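Local coordinates for putative Chlorite dismutase TA0507 (Thermoplasma acidophilum, PDB 3DTZ), which is of unknown function but probably binds heme and acts as an oxidoreductase, at residues R45-D48 against R49-S53; R52-D55 against E56-A60; L93-E96 against R97-S101. One frame throughout, in Å; residues are numbered along the deposited sequence. Where two conformers were deposited one is given.

Interaction 1 (R45-D48 against R49-S53)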
# COMPACT_ATOMS: atom_id res chain seq x y z
N ARG D 45 13.38 -26.04 -18.27
CA ARG D 45 12.71 -27.33 -18.51
C ARG D 45 11.73 -27.69 -17.39
O ARG D 45 10.60 -28.16 -17.66
CB ARG D 45 13.74 -28.45 -18.72
CG ARG D 45 14.33 -28.47 -20.12
CD ARG D 45 15.18 -29.73 -20.36
NE ARG D 45 16.28 -29.80 -19.40
CZ ARG D 45 17.51 -29.34 -19.61
NH1 ARG D 45 17.85 -28.77 -20.78
NH2 ARG D 45 18.41 -29.45 -18.65
N SER D 46 12.15 -27.43 -16.15
CA SER D 46 11.31 -27.63 -14.97
C SER D 46 10.05 -26.76 -15.05
O SER D 46 8.95 -27.23 -14.77
CB SER D 46 12.10 -27.31 -13.70
OG SER D 46 11.33 -27.61 -12.55
N LEU D 47 10.21 -25.49 -15.43
CA LEU D 47 9.04 -24.62 -15.57
C LEU D 47 8.09 -25.16 -16.64
O LEU D 47 6.87 -25.14 -16.48
CB LEU D 47 9.46 -23.16 -15.89
CG LEU D 47 8.32 -22.19 -16.21
CD1 LEU D 47 7.33 -22.15 -15.02
CD2 LEU D 47 8.83 -20.78 -16.58
N ASP D 48 8.66 -25.62 -17.76
CA ASP D 48 7.87 -26.11 -18.87
C ASP D 48 7.05 -27.33 -18.45
O ASP D 48 5.85 -27.43 -18.74
CB ASP D 48 8.80 -26.45 -20.04
CG ASP D 48 8.09 -27.10 -21.20
OD1 ASP D 48 7.23 -26.46 -21.84
OD2 ASP D 48 8.43 -28.27 -21.48
N ARG D 49 7.71 -28.25 -17.75
CA ARG D 49 7.04 -29.46 -17.30
C ARG D 49 5.92 -29.08 -16.32
O ARG D 49 4.82 -29.65 -16.34
CB ARG D 49 8.03 -30.44 -16.67
CG ARG D 49 9.00 -31.07 -17.64
CD ARG D 49 9.78 -32.23 -16.96
NE ARG D 49 10.52 -31.76 -15.78
CZ ARG D 49 11.80 -31.40 -15.77
NH1 ARG D 49 12.53 -31.45 -16.89
NH2 ARG D 49 12.36 -30.98 -14.64
N MSE D 50 6.19 -28.10 -15.47
CA MSE D 50 5.17 -27.70 -14.51
C MSE D 50 3.92 -27.06 -15.14
O MSE D 50 2.80 -27.33 -14.72
CB MSE D 50 5.77 -26.78 -13.46
CG MSE D 50 4.75 -26.39 -12.40
SE MSE D 50 4.24 -24.58 -12.67
CE MSE D 50 5.78 -23.93 -11.87
N MSE D 51 4.10 -26.18 -16.12
CA MSE D 51 2.97 -25.55 -16.83
C MSE D 51 2.16 -26.57 -17.64
O MSE D 51 0.93 -26.53 -17.65
CB MSE D 51 3.46 -24.46 -17.74
CG MSE D 51 4.10 -23.30 -17.02
SE MSE D 51 2.65 -22.22 -16.20
CE MSE D 51 3.81 -20.93 -15.40
N ARG D 52 2.86 -27.47 -18.32
CA ARG D 52 2.17 -28.55 -19.03
C ARG D 52 1.33 -29.38 -18.04
O ARG D 52 0.20 -29.71 -18.33
CB ARG D 52 3.17 -29.41 -19.81
CG ARG D 52 3.63 -28.73 -21.10
CD ARG D 52 4.49 -29.64 -21.99
NE ARG D 52 5.85 -29.76 -21.48
CZ ARG D 52 6.44 -30.89 -21.09
NH1 ARG D 52 5.82 -32.07 -21.16
NH2 ARG D 52 7.69 -30.84 -20.64
N SER D 53 1.89 -29.69 -16.87
CA SER D 53 1.15 -30.44 -15.87
C SER D 53 -0.09 -29.72 -15.33
O SER D 53 -1.14 -30.35 -15.15
CB SER D 53 2.07 -30.89 -14.73
OG SER D 53 1.34 -31.71 -13.83
O HOH W 1 15.70 -31.66 -17.32

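Interaction 2 (R52-D55 against E56-A60)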
# COMPACT_ATOMS: atom_id res chain seq x y z
N ARG D 52 2.86 -27.47 -18.32
CA ARG D 52 2.17 -28.55 -19.03
C ARG D 52 1.33 -29.38 -18.04
O ARG D 52 0.20 -29.71 -18.33
CB ARG D 52 3.17 -29.41 -19.81
CG ARG D 52 3.63 -28.73 -21.10
CD ARG D 52 4.49 -29.64 -21.99
NE ARG D 52 5.85 -29.76 -21.48
CZ ARG D 52 6.44 -30.89 -21.09
NH1 ARG D 52 5.82 -32.07 -21.16
NH2 ARG D 52 7.69 -30.84 -20.64
N SER D 53 1.89 -29.69 -16.87
CA SER D 53 1.15 -30.44 -15.87
C SER D 53 -0.09 -29.72 -15.33
O SER D 53 -1.14 -30.35 -15.15
CB SER D 53 2.07 -30.89 -14.73
OG SER D 53 1.34 -31.71 -13.83
N ILE D 54 0.01 -28.42 -15.07
CA ILE D 54 -1.16 -27.62 -14.69
C ILE D 54 -2.25 -27.74 -15.76
O ILE D 54 -3.40 -28.03 -15.45
CB ILE D 54 -0.78 -26.12 -14.45
CG1 ILE D 54 0.16 -26.02 -13.25
CG2 ILE D 54 -2.04 -25.27 -14.23
CD1 ILE D 54 0.60 -24.60 -12.89
N ASP D 55 -1.85 -27.59 -17.01
CA ASP D 55 -2.78 -27.67 -18.12
C ASP D 55 -3.48 -29.05 -18.15
O ASP D 55 -4.70 -29.12 -18.33
CB ASP D 55 -2.05 -27.36 -19.42
CG ASP D 55 -2.98 -27.25 -20.59
OD1 ASP D 55 -3.77 -26.29 -20.65
OD2 ASP D 55 -2.92 -28.12 -21.44
N GLU D 56 -2.70 -30.11 -17.92
CA GLU D 56 -3.22 -31.47 -17.87
C GLU D 56 -4.21 -31.68 -16.71
O GLU D 56 -5.20 -32.42 -16.87
CB GLU D 56 -2.07 -32.50 -17.83
CG GLU D 56 -1.39 -32.72 -16.47
CD GLU D 56 -0.20 -33.71 -16.51
OE1 GLU D 56 0.50 -33.77 -17.54
OE2 GLU D 56 0.03 -34.41 -15.50
N PHE D 57 -3.96 -31.04 -15.57
CA PHE D 57 -4.86 -31.08 -14.40
C PHE D 57 -6.27 -30.59 -14.79
O PHE D 57 -7.28 -31.22 -14.46
CB PHE D 57 -4.29 -30.23 -13.26
CG PHE D 57 -5.25 -29.96 -12.13
CD1 PHE D 57 -5.36 -30.87 -11.05
CD2 PHE D 57 -6.02 -28.81 -12.12
CE1 PHE D 57 -6.25 -30.64 -9.99
CE2 PHE D 57 -6.91 -28.55 -11.06
CZ PHE D 57 -7.02 -29.47 -9.99
N PHE D 58 -6.31 -29.44 -15.47
CA PHE D 58 -7.57 -28.86 -15.91
C PHE D 58 -8.23 -29.71 -17.01
O PHE D 58 -9.43 -29.93 -16.97
CB PHE D 58 -7.38 -27.38 -16.33
CG PHE D 58 -7.22 -26.46 -15.14
CD1 PHE D 58 -8.32 -25.99 -14.45
CD2 PHE D 58 -5.93 -26.11 -14.69
CE1 PHE D 58 -8.16 -25.15 -13.33
CE2 PHE D 58 -5.74 -25.30 -13.57
CZ PHE D 58 -6.86 -24.81 -12.88
N SER D 59 -7.44 -30.22 -17.95
CA SER D 59 -8.01 -30.98 -19.06
C SER D 59 -8.56 -32.30 -18.58
O SER D 59 -9.43 -32.88 -19.23
CB SER D 59 -6.96 -31.26 -20.13
OG SER D 59 -6.51 -30.03 -20.68
N ALA D 60 -8.03 -32.81 -17.47
CA ALA D 60 -8.39 -34.14 -16.99
C ALA D 60 -9.74 -34.18 -16.29
O ALA D 60 -10.35 -35.24 -16.22
CB ALA D 60 -7.30 -34.71 -16.08
O HOH W 2 -6.70 -27.64 -20.12

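Interaction 3 (L93-E96 against R97-S101)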
# COMPACT_ATOMS: atom_id res chain seq x y z
N LEU D 93 -9.93 -26.57 -5.20
CA LEU D 93 -8.89 -27.55 -5.64
C LEU D 93 -7.97 -27.00 -6.73
O LEU D 93 -6.73 -27.22 -6.71
CB LEU D 93 -9.56 -28.85 -6.12
CG LEU D 93 -10.05 -29.74 -4.98
CD1 LEU D 93 -10.93 -30.82 -5.53
CD2 LEU D 93 -8.85 -30.33 -4.19
N ALA D 94 -8.57 -26.27 -7.67
CA ALA D 94 -7.81 -25.65 -8.77
C ALA D 94 -6.89 -24.58 -8.21
O ALA D 94 -5.71 -24.55 -8.55
CB ALA D 94 -8.77 -25.04 -9.77
N LYS D 95 -7.41 -23.73 -7.33
CA LYS D 95 -6.56 -22.66 -6.74
C LYS D 95 -5.38 -23.29 -5.99
O LYS D 95 -4.23 -22.86 -6.13
CB LYS D 95 -7.39 -21.73 -5.84
CG LYS D 95 -6.54 -20.63 -5.11
CD LYS D 95 -6.12 -21.14 -3.72
CE LYS D 95 -5.30 -20.07 -2.93
NZ LYS D 95 -5.11 -20.54 -1.54
N GLU D 96 -5.63 -24.33 -5.23
CA GLU D 96 -4.56 -24.96 -4.44
C GLU D 96 -3.53 -25.66 -5.32
O GLU D 96 -2.34 -25.64 -5.00
CB GLU D 96 -5.13 -25.96 -3.46
CG GLU D 96 -5.84 -25.25 -2.31
CD GLU D 96 -6.68 -26.17 -1.48
OE1 GLU D 96 -7.07 -27.29 -1.94
OE2 GLU D 96 -6.97 -25.75 -0.34
N ARG D 97 -4.01 -26.24 -6.42
CA ARG D 97 -3.14 -26.91 -7.38
C ARG D 97 -2.17 -25.91 -8.03
O ARG D 97 -0.96 -26.18 -8.12
CB ARG D 97 -4.01 -27.57 -8.46
CG ARG D 97 -3.21 -28.21 -9.62
CD ARG D 97 -2.48 -29.46 -9.17
NE ARG D 97 -1.83 -30.13 -10.31
CZ ARG D 97 -0.69 -29.72 -10.86
NH1 ARG D 97 -0.07 -28.65 -10.37
NH2 ARG D 97 -0.15 -30.38 -11.87
N VAL D 98 -2.72 -24.82 -8.55
CA VAL D 98 -1.93 -23.76 -9.17
C VAL D 98 -0.96 -23.17 -8.11
O VAL D 98 0.24 -23.06 -8.33
CB VAL D 98 -2.81 -22.69 -9.82
CG1 VAL D 98 -1.92 -21.51 -10.31
CG2 VAL D 98 -3.61 -23.31 -10.99
N GLN D 99 -1.48 -22.81 -6.96
CA GLN D 99 -0.62 -22.28 -5.90
C GLN D 99 0.53 -23.21 -5.48
O GLN D 99 1.66 -22.74 -5.30
CB GLN D 99 -1.46 -21.85 -4.68
CG GLN D 99 -0.67 -21.08 -3.64
CD GLN D 99 -1.11 -19.63 -3.54
OE1 GLN D 99 -1.10 -18.89 -4.56
NE2 GLN D 99 -1.55 -19.22 -2.31
N ALA D 100 0.25 -24.51 -5.34
CA ALA D 100 1.27 -25.49 -4.90
C ALA D 100 2.37 -25.57 -5.94
O ALA D 100 3.55 -25.73 -5.60
CB ALA D 100 0.65 -26.85 -4.69
N SER D 101 1.98 -25.45 -7.22
CA SER D 101 2.95 -25.53 -8.31
C SER D 101 3.78 -24.27 -8.45
O SER D 101 4.97 -24.33 -8.80
CB SER D 101 2.23 -25.84 -9.64
OG SER D 101 1.97 -27.24 -9.68

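Interaction 1 (R45-D48 against R49-S53)
D48 holds its CG anti to the backbone N (chi1 174°), while R52 sends its chain back along the helix and bends it at chi3 (-77°); together these turns bring the guanidinium edge over the carboxylate, one helical turn on. Two nitrogens of R52 converge on a single oxygen: NH2 stands 2.8 Å and NE 3.0 Å from D48 OD2. Both donors come from the same face of the carboxylate, well above its plane, whereas OD2 lies close to the guanidinium plane; the planes are 39° apart. This side-on salt bridge, made through two somewhat bent hydrogen bonds, restrains the rotation of the R52 guanidinium. R49 behaves differently, laying one face of its guanidinium over the preceding turn, with NH2 3.5 Å from S46 CA. A water accepts from R45 NE at 2.8 Å and from R49 NH1 at 3.2 Å, and probably softens the repulsion between the two like charges. On another side of the helix the packing is apolar: L47 CD1 meets the CE methyl of M51 at 3.7 Å and that of M50 at 3.9 Å, both residues being selenomethionine. Here L47 and M51 also rest on helix 236-243, and M50 and M51 on helix 88-102. A charged outer surface with an i to i+4 salt bridge and an apolar inner surface marks an amphipathic helix, here one of those packed against the antiparallel sheet of the chlorite dismutase fold.

Interaction 2 (R52-D55 against E56-A60)
I54 and F58 lie alongside each other, one helical turn apart, and form the close-packed part of this stretch of helix. F58 carries its ring anti to the carbonyl carbon (chi1 -75°), which leads it back over the preceding turn, so that I54 CG2 meets the ring edge, in its plane, with CE2 at 3.8 Å. The carbonyl oxygen I54 O also sits at this edge, 3.3 Å from F58 CD2, while accepting the backbone hydrogen bond of F58 N. One face of the F58 ring is met, near its rim, by CD2 of F57. Further out, F58 stacks on F67 and meets the rings of Y64 and Y83, so an alanine in its place would probably open a gap beside I54 CG2 and leave these aromatic rings without their shared partner. The solvent side, with D55, E56 and S59, is looser. At its border S53 OG gives only a weak, 3.4 Å hydrogen bond to E56 OE2, and since E56 has two conformers this link is doubtful. S59 is tied back through its backbone N to D55 O at 3.0 Å, and a water lies 3.1 Å from that same oxygen. The chemistry is thus divided: apolar and aromatic contacts fix the inner face of the helix, whereas outside the regular backbone bonds do most of the holding and the side chains of E56 and S59 seem only lightly held.

Interaction 3 (L93-E96 against R97-S101)
A100 N is hydrogen-bonded to E96 O at 2.8 Å, Q99 N to K95 O at 2.9 Å and V98 N to A94 O at 3.0 Å, the regular ladder of a helix. The side chains carry their polar ends to a second subunit: there E96 OE1 forms a salt bridge with R71, K95 NZ is hydrogen-bonded to S72 O and S77 O, and Q99 NE2 to T75 O and D78 OD1. Q99 OE1 is bonded within its own chain to Y31 OH, which, with the NE2 bonds, probably fixes the amide's rotation. K95 and Q99 run side by side, and their NZ and NE2, both donors, lie 3.9 Å apart, turned to acceptors on that subunit rather than to each other. Each starts with CG anti to the backbone N and bends at chi2 (-93° in K95, 112° in Q99), and the bends leave the two chains pointing the same way. Packing extends outward from here. V98 CG2 lies 3.4 Å from A94 O, A100 CB 3.2 Å from E96 O, and R97 CB 3.3 Å from L93 O. Beyond the two segments the V98 side chain packs on L29, Y31 and F81 of the sheet, A100 on L243 of the second subunit and R97 on F57 of helix 41-60. A helix seated on its own sheet that also receives the end of strand 64-72 and the loop after it from another copy is a subunit interface, consistent with the five-chain assembly and with the pentamers known among chlorite dismutases.

In the fold
Interactions 1 and 2 overlap on helix 41-60, sharing R52 and S53, with centres about 11 Å apart; interaction 3 comes later in the chain, on helix 88-102, its centre about 11 Å from that of interaction 2 and 14 Å from that of interaction 1. The two helices pack together where F58 CE1 meets A94 CB at 3.6 Å and F57 CG meets R97 CG at 3.7 Å, while M50 CE packs at S101 O (3.2 Å) farther along. Helix 88-102 touches strands 25-33 and 79-85 and a second subunit. The helix pair thus joins helix 41-60, which meets no other subunit in interactions 1 and 2, to a helix at the subunit interface.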